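Local coordinates for protein putative secreted endoglycosylceramidase (Rhodococcus hoagii, PDB 6JYZ) that probably hydrolyses the glycosidic link between sugar and ceramide in galactosyl-type glycosphingolipids, acting as an endogalactosylceramidase of glycoside hydrolase family 5, at residues E92-P95 / G96-D99; L197-T200 / W201-A205; A100-V103 / A104-E108; A246-R249 / Q250-G254. All blocks are in the same frame, centred on the assembly; numbering follows the deposited sequence.

Contact 1 (E92-P95 / G96-D99)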
loop_
_atom_site.group_PDB
_atom_site.type_symbol
_atom_site.label_atom_id
_atom_site.label_comp_id
_atom_site.label_asym_id
_atom_site.label_seq_id
_atom_site.Cartn_x
_atom_site.Cartn_y
_atom_site.Cartn_z
ATOM N N GLU A 92 4.094 15.000 -12.859
ATOM C CA GLU A 92 4.986 16.135 -13.126
ATOM C C GLU A 92 5.938 15.736 -14.216
ATOM O O GLU A 92 7.149 15.469 -14.001
ATOM C CB GLU A 92 5.721 16.539 -11.857
ATOM C CG GLU A 92 6.410 17.902 -12.056
ATOM C CD GLU A 92 7.089 18.457 -10.836
ATOM O OE1 GLU A 92 7.275 17.771 -9.788
ATOM O OE2 GLU A 92 7.459 19.678 -10.891
ATOM N N PRO A 93 5.488 15.623 -15.496
ATOM C CA PRO A 93 6.320 15.027 -16.546
ATOM C C PRO A 93 7.420 15.942 -17.032
ATOM O O PRO A 93 8.387 15.469 -17.587
ATOM C CB PRO A 93 5.306 14.738 -17.684
ATOM C CG PRO A 93 4.166 15.729 -17.389
ATOM C CD PRO A 93 4.068 15.730 -15.867
ATOM N N THR A 94 7.261 17.227 -16.812
ATOM C CA THR A 94 8.303 18.182 -17.076
ATOM C C THR A 94 8.371 19.053 -15.832
ATOM O O THR A 94 7.416 19.136 -15.018
ATOM C CB THR A 94 8.035 19.065 -18.340
ATOM O OG1 THR A 94 6.841 19.842 -18.127
ATOM C CG2 THR A 94 7.887 18.205 -19.589
ATOM N N PRO A 95 9.481 19.733 -15.531
ATOM C CA PRO A 95 9.616 20.428 -14.259
ATOM C C PRO A 95 8.541 21.494 -14.051
ATOM O O PRO A 95 8.368 22.381 -14.902
ATOM C CB PRO A 95 11.019 21.123 -14.315
ATOM C CG PRO A 95 11.717 20.322 -15.372
ATOM C CD PRO A 95 10.707 19.795 -16.366
ATOM N N GLY A 96 7.776 21.429 -12.986
ATOM C CA GLY A 96 6.731 22.388 -12.669
ATOM C C GLY A 96 5.380 22.015 -13.255
ATOM O O GLY A 96 4.411 22.677 -12.889
ATOM N N ALA A 97 5.280 21.022 -14.135
ATOM C CA ALA A 97 3.973 20.652 -14.717
ATOM C C ALA A 97 3.085 19.950 -13.701
ATOM O O ALA A 97 3.606 19.376 -12.708
ATOM C CB ALA A 97 4.155 19.746 -15.899
ATOM N N PHE A 98 1.796 19.951 -13.925
ATOM C CA PHE A 98 0.889 19.161 -13.108
ATOM C C PHE A 98 -0.163 18.635 -14.062
ATOM O O PHE A 98 -0.999 19.397 -14.566
ATOM C CB PHE A 98 0.286 19.995 -11.995
ATOM C CG PHE A 98 -0.520 19.150 -11.008
ATOM C CD1 PHE A 98 0.107 18.217 -10.187
ATOM C CD2 PHE A 98 -1.904 19.265 -10.963
ATOM C CE1 PHE A 98 -0.666 17.471 -9.274
ATOM C CE2 PHE A 98 -2.684 18.501 -10.060
ATOM C CZ PHE A 98 -2.025 17.599 -9.240
ATOM N N ASP A 99 -0.117 17.336 -14.396
ATOM C CA ASP A 99 -0.947 16.786 -15.461
ATOM C C ASP A 99 -2.336 16.447 -14.971
ATOM O O ASP A 99 -2.570 15.383 -14.315
ATOM C CB ASP A 99 -0.312 15.563 -16.098
ATOM C CG ASP A 99 -1.069 15.044 -17.306
ATOM O OD1 ASP A 99 -2.154 15.620 -17.611
ATOM O OD2 ASP A 99 -0.587 14.070 -17.903
#
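Glu92 reaches across a tight turn to Gly96. Its CG stands anti to the backbone N (chi1 -168°) and the chain runs on extended, which carries the carboxylate over to the far limb of the turn. There Glu92 OE2 accepts the N-H of Gly96 at 2.7 Å, although the place of OE2 is less certain. The other oxygen, OE1, is hydrogen-bonded to Trp88 NE1 and Thr200 OG1. Lower down the chain, Glu92 CG lies 3.2 Å from Ala97 O. The N-H of Ala97 goes to Thr94 O at 3.0 Å; it is nearly straight (165°), but it arrives above the carbonyl plane. Gly96 O in turn takes NH1 of Arg203. Ala97 CB lies 3.5 Å from Thr94 OG1 and 4.0 Å from Pro93 CD. With an alanine here in place of Glu92 the carboxylate is gone, and Gly96 N, Trp88 NE1 and Thr200 OG1 would probably lose a partner they share. Asp99 OD1 caps the next helix by accepting from Ala101 N. Thr94 to Ala97 form a type II beta turn, with Pro95 second and a glycine of positive phi third, as is usual for that turn.

Contact 2 (L197-T200 / W201-A205)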
loop_
_atom_site.group_PDB
_atom_site.type_symbol
_atom_site.label_atom_id
_atom_site.label_comp_id
_atom_site.label_asym_id
_atom_site.label_seq_id
_atom_site.Cartn_x
_atom_site.Cartn_y
_atom_site.Cartn_z
ATOM N N LEU A 197 8.664 17.603 -5.659
ATOM C CA LEU A 197 7.741 16.573 -5.191
ATOM C C LEU A 197 6.815 17.112 -4.101
ATOM O O LEU A 197 5.615 16.775 -4.067
ATOM C CB LEU A 197 8.495 15.309 -4.713
ATOM C CG LEU A 197 7.559 14.192 -4.254
ATOM C CD1 LEU A 197 6.536 13.833 -5.348
ATOM C CD2 LEU A 197 8.359 12.957 -3.827
ATOM N N VAL A 198 7.336 17.931 -3.182
ATOM C CA VAL A 198 6.484 18.509 -2.159
ATOM C C VAL A 198 5.349 19.324 -2.791
ATOM O O VAL A 198 4.180 19.173 -2.386
ATOM C CB VAL A 198 7.355 19.362 -1.202
ATOM C CG1 VAL A 198 6.509 20.209 -0.283
ATOM C CG2 VAL A 198 8.276 18.467 -0.361
ATOM N N GLN A 199 5.667 20.166 -3.780
ATOM C CA GLN A 199 4.633 20.948 -4.445
ATOM C C GLN A 199 3.684 20.043 -5.196
ATOM O O GLN A 199 2.464 20.291 -5.177
ATOM C CB GLN A 199 5.315 21.955 -5.357
ATOM C CG GLN A 199 4.276 22.696 -6.237
ATOM C CD GLN A 199 4.906 23.788 -7.064
ATOM O OE1 GLN A 199 5.602 23.549 -8.037
ATOM N NE2 GLN A 199 4.709 24.974 -6.599
ATOM N N THR A 200 4.160 18.998 -5.859
ATOM C CA THR A 200 3.287 18.061 -6.554
ATOM C C THR A 200 2.307 17.392 -5.557
ATOM O O THR A 200 1.106 17.268 -5.846
ATOM C CB THR A 200 4.126 17.031 -7.337
ATOM O OG1 THR A 200 4.814 17.743 -8.362
ATOM C CG2 THR A 200 3.278 15.900 -7.891
ATOM N N TRP A 201 2.798 16.994 -4.384
ATOM C CA TRP A 201 1.906 16.427 -3.377
ATOM C C TRP A 201 0.855 17.433 -2.953
ATOM O O TRP A 201 -0.308 17.089 -2.800
ATOM C CB TRP A 201 2.683 15.980 -2.118
ATOM C CG TRP A 201 2.779 14.488 -1.992
ATOM C CD1 TRP A 201 3.907 13.737 -1.793
ATOM C CD2 TRP A 201 1.673 13.553 -2.011
ATOM N NE1 TRP A 201 3.586 12.403 -1.672
ATOM C CE2 TRP A 201 2.198 12.258 -1.820
ATOM C CE3 TRP A 201 0.277 13.698 -2.205
ATOM C CZ2 TRP A 201 1.386 11.109 -1.805
ATOM C CZ3 TRP A 201 -0.500 12.550 -2.206
ATOM C CH2 TRP A 201 0.046 11.261 -2.039
ATOM N N ALA A 202 1.234 18.688 -2.733
ATOM C CA ALA A 202 0.258 19.721 -2.330
ATOM C C ALA A 202 -0.809 19.876 -3.412
ATOM O O ALA A 202 -2.022 19.915 -3.097
ATOM C CB ALA A 202 0.988 21.016 -2.069
ATOM N N ARG A 203 -0.374 19.907 -4.671
ATOM C CA ARG A 203 -1.326 20.076 -5.785
ATOM C C ARG A 203 -2.266 18.884 -5.817
ATOM O O ARG A 203 -3.473 19.035 -6.061
ATOM C CB ARG A 203 -0.551 20.210 -7.095
ATOM C CG ARG A 203 0.134 21.573 -7.182
ATOM C CD ARG A 203 1.087 21.552 -8.364
ATOM N NE ARG A 203 1.585 22.918 -8.586
ATOM C CZ ARG A 203 2.390 23.208 -9.575
ATOM N NH1 ARG A 203 2.993 22.300 -10.301
ATOM N NH2 ARG A 203 2.612 24.512 -9.824
ATOM N N LEU A 204 -1.768 17.656 -5.599
ATOM C CA LEU A 204 -2.643 16.485 -5.624
ATOM C C LEU A 204 -3.575 16.467 -4.438
ATOM O O LEU A 204 -4.768 16.119 -4.619
ATOM C CB LEU A 204 -1.757 15.227 -5.682
ATOM C CG LEU A 204 -2.547 13.919 -5.792
ATOM C CD1 LEU A 204 -3.422 13.905 -7.054
ATOM C CD2 LEU A 204 -1.618 12.729 -5.782
ATOM N N ALA A 205 -3.105 16.841 -3.245
ATOM C CA ALA A 205 -4.023 16.843 -2.115
ATOM C C ALA A 205 -5.145 17.831 -2.366
ATOM O O ALA A 205 -6.288 17.594 -1.930
ATOM C CB ALA A 205 -3.266 17.208 -0.837
HETATM O O HOH W 1 3.313 19.469 -9.996
#
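Helix 193-206, one of the outer helices of the family 5 (beta/alpha)8 barrel, carries Gln199 and Arg203 one turn apart. The amide of Gln199 lies flat over one face of the Arg203 guanidinium, the planes only 6° apart. Gln199 OE1 is 3.6 Å from Arg203 CZ, above the plane and toward the rim, so this is stacking. CG of Gln199 is anti to its N (chi1 173°), while CG of Arg203 sits beside its N (chi1 -73°); these torsions bring the two chains across each other at a slant. Arg203 NH1 bonds to Gly96 O. NH1 also donates a hydrogen bond to a water 2.9 Å away, in the guanidinium plane. That water donates to Thr200 OG1 at 2.8 Å, and the same hydroxyl bonds to Glu92 OE1 and His196 O. On the inner side, Leu197 CD1 rests 4.4 Å from Trp201 CD1. Trp201 NE1 is satisfied by Leu219 O, and its ring meets that of Tyr217 at a steep angle. Regular i to i+4 bonds hold the frame, such as Trp201 N to Leu197 O at 2.8 Å. Gln199 and Arg203 on the more exposed side and an indole toward strand 119-124 typify an amphipathic barrel helix.

Contact 3 (A100-V103 / A104-E108)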
loop_
_atom_site.group_PDB
_atom_site.type_symbol
_atom_site.label_atom_id
_atom_site.label_comp_id
_atom_site.label_asym_id
_atom_site.label_seq_id
_atom_site.Cartn_x
_atom_site.Cartn_y
_atom_site.Cartn_z
ATOM N N ALA A 100 -3.282 17.348 -15.169
ATOM C CA ALA A 100 -4.647 17.146 -14.724
ATOM C C ALA A 100 -5.329 16.005 -15.451
ATOM O O ALA A 100 -6.318 15.493 -14.904
ATOM C CB ALA A 100 -5.425 18.446 -14.975
ATOM N N ALA A 101 -4.874 15.611 -16.636
ATOM C CA ALA A 101 -5.475 14.468 -17.264
ATOM C C ALA A 101 -5.090 13.178 -16.517
ATOM O O ALA A 101 -5.901 12.246 -16.423
ATOM C CB ALA A 101 -5.049 14.326 -18.709
ATOM N N TYR A 102 -3.869 13.126 -15.977
ATOM C CA TYR A 102 -3.512 11.971 -15.114
ATOM C C TYR A 102 -4.284 12.049 -13.827
ATOM O O TYR A 102 -4.833 11.016 -13.347
ATOM C CB TYR A 102 -2.007 12.004 -14.889
ATOM C CG TYR A 102 -1.517 10.827 -14.041
ATOM C CD1 TYR A 102 -1.579 9.554 -14.535
ATOM C CD2 TYR A 102 -0.993 11.034 -12.759
ATOM C CE1 TYR A 102 -1.136 8.432 -13.806
ATOM C CE2 TYR A 102 -0.521 9.934 -12.034
ATOM C CZ TYR A 102 -0.607 8.689 -12.561
ATOM O OH TYR A 102 -0.048 7.641 -11.827
ATOM N N VAL A 103 -4.479 13.222 -13.238
ATOM C CA VAL A 103 -5.313 13.377 -12.059
ATOM C C VAL A 103 -6.720 12.897 -12.347
ATOM O O VAL A 103 -7.346 12.258 -11.491
ATOM C CB VAL A 103 -5.349 14.827 -11.545
ATOM C CG1 VAL A 103 -6.333 14.935 -10.381
ATOM C CG2 VAL A 103 -3.937 15.223 -11.084
ATOM N N ALA A 104 -7.271 13.138 -13.559
ATOM C CA ALA A 104 -8.631 12.662 -13.826
ATOM C C ALA A 104 -8.642 11.151 -13.878
ATOM O O ALA A 104 -9.672 10.580 -13.470
ATOM C CB ALA A 104 -9.086 13.257 -15.172
ATOM N N ARG A 105 -7.581 10.462 -14.308
ATOM C CA ARG A 105 -7.595 9.008 -14.209
ATOM C C ARG A 105 -7.560 8.585 -12.751
ATOM O O ARG A 105 -8.248 7.592 -12.381
ATOM C CB ARG A 105 -6.361 8.428 -14.892
ATOM C CG ARG A 105 -6.352 8.672 -16.417
ATOM C CD ARG A 105 -5.084 8.308 -17.139
ATOM N NE ARG A 105 -4.853 6.873 -17.053
ATOM C CZ ARG A 105 -3.661 6.331 -17.189
ATOM N NH1 ARG A 105 -2.567 7.073 -17.283
ATOM N NH2 ARG A 105 -3.559 5.018 -17.137
ATOM N N ILE A 106 -6.800 9.247 -11.897
ATOM C CA ILE A 106 -6.822 8.951 -10.451
ATOM C C ILE A 106 -8.231 9.157 -9.918
ATOM O O ILE A 106 -8.764 8.315 -9.150
ATOM C CB ILE A 106 -5.809 9.834 -9.717
ATOM C CG1 ILE A 106 -4.389 9.539 -10.195
ATOM C CG2 ILE A 106 -5.924 9.602 -8.206
ATOM C CD1 ILE A 106 -3.340 10.479 -9.622
ATOM N N ARG A 107 -8.887 10.262 -10.267
ATOM C CA ARG A 107 -10.203 10.555 -9.735
ATOM C C ARG A 107 -11.200 9.526 -10.228
ATOM O O ARG A 107 -12.058 9.115 -9.407
ATOM C CB ARG A 107 -10.619 11.967 -10.185
ATOM C CG ARG A 107 -11.954 12.384 -9.566
ATOM C CD ARG A 107 -12.324 13.831 -9.900
ATOM N NE ARG A 107 -11.419 14.755 -9.186
ATOM C CZ ARG A 107 -10.494 15.537 -9.719
ATOM N NH1 ARG A 107 -10.231 15.484 -11.009
ATOM N NH2 ARG A 107 -9.738 16.239 -8.877
ATOM N N GLU A 108 -11.102 9.053 -11.428
ATOM C CA GLU A 108 -11.976 7.978 -11.888
ATOM C C GLU A 108 -11.764 6.714 -11.079
ATOM O O GLU A 108 -12.742 6.041 -10.733
ATOM C CB GLU A 108 -11.746 7.749 -13.393
ATOM C CG GLU A 108 -12.613 6.629 -13.972
ATOM C CD GLU A 108 -12.147 6.374 -15.390
ATOM O OE1 GLU A 108 -10.997 5.975 -15.635
ATOM O OE2 GLU A 108 -12.922 6.719 -16.277
HETATM O O HOH W 2 -8.256 16.654 -13.108
#
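Tyr102 holds CG anti to its backbone N (chi1 -178°), whereas Ile106 keeps CG1 beside its own N (chi1 -63°). The phenol ring thus stands out from the helix, and the ethyl branch of Ile106 comes up to it. Ile106 CD1 is 3.7 Å from Tyr102 CE2, and CG1 of the same isoleucine sits over one face of the ring, offset toward the rim. Arg105 comes from another side. Its chain turns about its CG-CD bond, and NH1 ends at the ring edge, near the ring plane, 3.8 Å from Tyr102 CD1. Ring and guanidinium planes are 72° apart, so the two groups do not stack. The phenol oxygen is well satisfied: it bonds to the carbonyl of Leu50 and takes the N-H of Ala87. A leucine in place of Tyr102 has no hydroxyl, and the Leu50 carbonyl and Ala87 N-H would probably lose a shared partner. Val103 CG1 lies 3.9 Å from Arg107 NH2, whose charge is met by Glu207. Arg107 NH1 donates to a water at 3.1 Å. This water, at the guanidinium edge, donates in turn to Ala100 O at 2.9 Å. It ties the second helical turn to the first. The backbone bond from Arg107 N to Val103 O is 2.8 Å long. Around these residues, strand 81-86 receives Tyr102 and Ile106, helix 88-91 packs on Tyr102 and Val103, and the loop after helix 193-206 reaches Val103 through Glu207 and Ile106 through Phe208.

Contact 4 (A246-R249 / Q250-G254)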
loop_
_atom_site.group_PDB
_atom_site.type_symbol
_atom_site.label_atom_id
_atom_site.label_comp_id
_atom_site.label_asym_id
_atom_site.label_seq_id
_atom_site.Cartn_x
_atom_site.Cartn_y
_atom_site.Cartn_z
ATOM N N ALA A 246 3.467 19.677 5.697
ATOM C CA ALA A 246 3.080 21.094 5.838
ATOM C C ALA A 246 2.471 21.555 4.525
ATOM O O ALA A 246 1.496 22.325 4.538
ATOM C CB ALA A 246 4.331 21.920 6.153
ATOM N N ALA A 247 2.991 21.166 3.374
ATOM C CA ALA A 247 2.473 21.621 2.096
ATOM C C ALA A 247 1.097 21.054 1.870
ATOM O O ALA A 247 0.197 21.764 1.374
ATOM C CB ALA A 247 3.425 21.235 0.999
ATOM N N ILE A 248 0.867 19.780 2.206
ATOM C CA ILE A 248 -0.434 19.141 2.036
ATOM C C ILE A 248 -1.429 19.829 2.958
ATOM O O ILE A 248 -2.571 20.088 2.511
ATOM C CB ILE A 248 -0.289 17.639 2.373
ATOM C CG1 ILE A 248 0.412 16.962 1.181
ATOM C CG2 ILE A 248 -1.650 17.013 2.619
ATOM C CD1 ILE A 248 0.902 15.491 1.508
ATOM N N ARG A 249 -1.090 20.098 4.204
ATOM C CA ARG A 249 -2.106 20.647 5.114
ATOM C C ARG A 249 -2.498 22.032 4.622
ATOM O O ARG A 249 -3.699 22.393 4.724
ATOM C CB ARG A 249 -1.509 20.736 6.525
ATOM C CG ARG A 249 -1.327 19.364 7.186
ATOM C CD ARG A 249 -2.680 18.736 7.502
ATOM N NE ARG A 249 -2.554 17.397 8.144
ATOM C CZ ARG A 249 -3.065 16.264 7.673
ATOM N NH1 ARG A 249 -3.740 16.195 6.548
ATOM N NH2 ARG A 249 -2.887 15.166 8.427
ATOM N N GLN A 250 -1.594 22.818 4.060
ATOM C CA GLN A 250 -1.992 24.108 3.494
ATOM C C GLN A 250 -2.893 23.905 2.282
ATOM O O GLN A 250 -3.893 24.625 2.109
ATOM C CB GLN A 250 -0.725 24.889 3.141
ATOM C CG GLN A 250 -0.991 26.267 2.512
ATOM C CD GLN A 250 -1.719 27.169 3.466
ATOM O OE1 GLN A 250 -1.352 27.294 4.641
ATOM N NE2 GLN A 250 -2.772 27.804 2.952
ATOM N N ALA A 251 -2.591 22.955 1.429
ATOM C CA ALA A 251 -3.336 22.741 0.217
ATOM C C ALA A 251 -4.726 22.210 0.527
ATOM O O ALA A 251 -5.626 22.267 -0.338
ATOM C CB ALA A 251 -2.595 21.755 -0.682
ATOM N N GLU A 252 -4.976 21.626 1.699
ATOM C CA GLU A 252 -6.279 21.113 2.073
ATOM C C GLU A 252 -7.192 22.203 2.606
ATOM O O GLU A 252 -8.322 21.903 2.956
ATOM C CB GLU A 252 -6.141 20.035 3.160
ATOM C CG GLU A 252 -5.534 18.721 2.642
ATOM C CD GLU A 252 -5.224 17.815 3.815
ATOM O OE1 GLU A 252 -4.777 18.247 4.855
ATOM O OE2 GLU A 252 -5.441 16.570 3.641
ATOM N N THR A 253 -6.713 23.451 2.639
ATOM C CA THR A 253 -7.591 24.584 3.048
ATOM C C THR A 253 -8.853 24.568 2.174
ATOM O O THR A 253 -8.830 24.413 0.982
ATOM C CB THR A 253 -6.824 25.891 2.875
ATOM O OG1 THR A 253 -5.651 25.898 3.704
ATOM C CG2 THR A 253 -7.635 27.105 3.303
ATOM N N GLY A 254 -9.988 24.703 2.862
ATOM C CA GLY A 254 -11.309 24.667 2.210
ATOM C C GLY A 254 -11.878 23.264 2.137
ATOM O O GLY A 254 -13.045 23.079 1.775
HETATM O O HOH W 3 -5.573 20.571 6.426
#
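Arg249 meets Glu252 at the C-terminal end of helix 230-251. Its CB touches Gln250 N at 3.2 Å. The chain then turns about the CB-CG bond (chi2 -68°) and runs alongside the glutamate, both pointing the same way. CD passes 3.4 Å from Glu252 OE1. NE makes a salt bridge with Asp284. At the tip, NH1 donates to Glu252 OE1 at 2.9 Å (159°). The bond uses the syn lone pair of OE1, and guanidinium and carboxylate are nearly coplanar, 10° apart. NH1 has a second acceptor in His258 O. In the barrel, this helix leads through a short loop to strand 259-262, and His258 stands just before that strand. The carboxylate therefore joins the helix end to the strand start: Glu252 OE2 bonds to His258 N and to Tyr217 OH. OE1 also accepts a hydrogen bond from a water, 2.9 Å away, which donates to Arg249 O as well. Ile248 CG2 backs the carboxylate, 3.9 Å from Glu252 CD. Along the backbone, Glu252 N bonds to Ile248 O at 3.0 Å and only weakly to Arg249 O. Gln250 O accepts two bonds from Thr253, one from OG1 at 2.7 Å and one from the backbone N.

In the fold
From the N terminus the order is contact 1, contact 3, contact 2, contact 4. All are local and follow in series, so none nests in or crosses another. Contact 1 closes a turn after helix 88-91 and runs straight into contact 3, the start of helix 100-115. Contact 2 comes about 90 residues later, on helix 193-206, and contact 4 ends helix 230-251. Contact 2 is the common neighbour. It touches contact 1 through Phe98 packing and polar links of Gly96 and Glu92 to Arg203 and Thr200, contact 3 through Leu204 against Val103 and Ile106, and contact 4 through Ala202 against Ala251. Helix 193-206 thus packs between helices 100-115 and 230-251, with the turn at 92-99 against it.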